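Long-range contact in putative N-acetylmuramoyl-L-alanine amidase (Enterococcus phage phiM1EF22, PDB 7D55), which probably binds the enterococcal cell wall as the tetrameric cell-binding domain of a phage endolysin, a putative N-acetylmuramoyl-L-alanine amidase: residues 26-31 with 77-82. Sequence-based numbering, arbitrary orientation.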
loop_
_atom_site.group_PDB
_atom_site.type_symbol
_atom_site.label_atom_id
_atom_site.label_comp_id
_atom_site.label_asym_id
_atom_site.label_seq_id
_atom_site.Cartn_x
_atom_site.Cartn_y
_atom_site.Cartn_z
ATOM N N MET A 26 -6.102 -13.146 -10.497
ATOM C CA MET A 26 -5.285 -12.610 -9.421
ATOM C C MET A 26 -5.499 -11.106 -9.362
ATOM O O MET A 26 -5.841 -10.465 -10.364
ATOM C CB MET A 26 -3.787 -12.845 -9.678
ATOM C CG MET A 26 -3.372 -14.307 -9.863
ATOM S SD MET A 26 -3.256 -15.285 -8.348
ATOM C CE MET A 26 -1.879 -14.483 -7.523
ATOM N N PHE A 27 -5.245 -10.553 -8.180
ATOM C CA PHE A 27 -5.395 -9.134 -7.892
ATOM C C PHE A 27 -4.052 -8.608 -7.411
ATOM O O PHE A 27 -3.472 -9.143 -6.462
ATOM C CB PHE A 27 -6.450 -8.931 -6.799
ATOM C CG PHE A 27 -6.502 -7.537 -6.252
ATOM C CD1 PHE A 27 -6.719 -6.458 -7.098
ATOM C CD2 PHE A 27 -6.394 -7.310 -4.885
ATOM C CE1 PHE A 27 -6.785 -5.170 -6.594
ATOM C CE2 PHE A 27 -6.462 -6.029 -4.369
ATOM C CZ PHE A 27 -6.667 -4.953 -5.228
ATOM N N CYS A 28 -3.555 -7.567 -8.065
ATOM C CA CYS A 28 -2.322 -6.905 -7.661
ATOM C C CYS A 28 -2.670 -5.522 -7.140
ATOM O O CYS A 28 -3.442 -4.798 -7.775
ATOM C CB CYS A 28 -1.377 -6.776 -8.851
ATOM S SG CYS A 28 0.122 -5.899 -8.417
ATOM N N ASN A 29 -2.109 -5.160 -5.984
ATOM C CA ASN A 29 -2.347 -3.848 -5.384
ATOM C C ASN A 29 -1.079 -3.001 -5.324
ATOM O O ASN A 29 -1.017 -2.030 -4.556
ATOM C CB ASN A 29 -2.962 -3.996 -3.989
ATOM C CG ASN A 29 -2.098 -4.839 -3.067
ATOM O OD1 ASN A 29 -0.934 -5.101 -3.368
ATOM N ND2 ASN A 29 -2.673 -5.291 -1.958
ATOM N N GLY A 30 -0.051 -3.353 -6.104
ATOM C CA GLY A 30 1.216 -2.654 -6.034
ATOM C C GLY A 30 2.126 -3.129 -4.926
ATOM O O GLY A 30 3.317 -2.775 -4.925
ATOM N N VAL A 31 1.601 -3.913 -3.984
ATOM C CA VAL A 31 2.368 -4.489 -2.886
ATOM C C VAL A 31 2.499 -6.001 -3.037
ATOM O O VAL A 31 3.590 -6.559 -2.903
ATOM C CB VAL A 31 1.749 -4.118 -1.518
ATOM C CG1 VAL A 31 2.547 -4.741 -0.387
ATOM C CG2 VAL A 31 1.651 -2.604 -1.346
ATOM N N THR A 77 7.264 -11.023 -9.537
ATOM C CA THR A 77 8.584 -10.809 -8.960
ATOM C C THR A 77 8.679 -9.462 -8.256
ATOM O O THR A 77 9.403 -9.334 -7.260
ATOM C CB THR A 77 9.648 -10.897 -10.054
ATOM O OG1 THR A 77 9.509 -12.147 -10.736
ATOM C CG2 THR A 77 11.038 -10.824 -9.462
ATOM N N VAL A 78 7.975 -8.453 -8.760
ATOM C CA VAL A 78 8.047 -7.129 -8.161
ATOM C C VAL A 78 6.975 -6.921 -7.096
ATOM O O VAL A 78 7.159 -6.096 -6.196
ATOM C CB VAL A 78 8.014 -6.025 -9.236
ATOM C CG1 VAL A 78 9.195 -6.173 -10.187
ATOM C CG2 VAL A 78 6.723 -6.066 -10.001
ATOM N N CYS A 79 5.860 -7.651 -7.191
ATOM C CA CYS A 79 4.768 -7.620 -6.215
ATOM C C CYS A 79 4.500 -9.075 -5.865
ATOM O O CYS A 79 3.660 -9.733 -6.492
ATOM C CB CYS A 79 3.512 -6.988 -6.804
ATOM S SG CYS A 79 3.740 -5.296 -7.305
ATOM N N PRO A 80 5.207 -9.617 -4.878
ATOM C CA PRO A 80 5.180 -11.068 -4.672
ATOM C C PRO A 80 3.805 -11.598 -4.292
ATOM O O PRO A 80 2.990 -10.921 -3.665
ATOM C CB PRO A 80 6.186 -11.283 -3.542
ATOM C CG PRO A 80 7.125 -10.116 -3.661
ATOM C CD PRO A 80 6.252 -8.963 -4.066
ATOM N N VAL A 81 3.567 -12.841 -4.689
ATOM C CA VAL A 81 2.300 -13.488 -4.384
ATOM C C VAL A 81 2.188 -13.736 -2.883
ATOM O O VAL A 81 3.179 -14.012 -2.190
ATOM C CB VAL A 81 2.127 -14.789 -5.187
ATOM C CG1 VAL A 81 2.303 -14.512 -6.667
ATOM C CG2 VAL A 81 3.125 -15.840 -4.726
ATOM N N VAL A 82 0.977 -13.562 -2.372
ATOM C CA VAL A 82 0.677 -13.845 -0.977
ATOM C C VAL A 82 -0.507 -14.797 -0.920
ATOM O O VAL A 82 -1.325 -14.866 -1.841
ATOM C CB VAL A 82 0.381 -12.567 -0.161
ATOM C CG1 VAL A 82 1.645 -11.741 0.004
ATOM C CG2 VAL A 82 -0.713 -11.757 -0.823
#
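C79 gives the largest share of this contact, its thiol packed against C28 and the turn that follows strand 22-28. The sulfur-sulfur separation, 3.8 Å from C28 SG to C79 SG, is far beyond covalent bonding length, so the two cysteines meet as apolar van der Waals partners and form no disulfide. With its SG trans to the carbonyl carbon (chi1 -61°), C79 also brings that atom within 3.5 Å of G30 O, over the peptide that links G30 to V31.

Backbone atoms supply the rest of the turn's surface. V31 turns its side chain from the 77-82 segment and presents its carbonyl instead: V31 O lies 3.7 Å from C79 CA and 3.8 Å from P80 CD. Back along strand 22-28 the contact thins to one apolar touch, M26 CE to V81 CG1 at 4.3 Å.

No hydrogen bond crosses between the segments; the polar bonds hold the turn itself. N29 OD1 accepts from V31 N at 2.9 Å, the donor tilted 31° from the carbonyl plane, and from N32 N as well, so one oxygen grips two amides. G30 N donates almost straight (167°) to C28 SG, 3.4 Å away, which ties the sulfur facing C79 to the turn. The positive phi of G30 suits a residue without CB.

The same turn serves the tetramer: G30 O accepts from N29 ND2 of the second subunit, while N29 ND2 donates to G30 O of the third. Within the chain, backbone hydrogen bonds join P80 and V82 to C33, setting 81-82 beside strand 33-36. Geometrically this is an Asx turn in the link between antiparallel strands 22-28 and 33-36, packed against the exit of helix 71-78 where the chain enters the short, weakly bonded strand 81-82, outermost in this chain's mixed sheet.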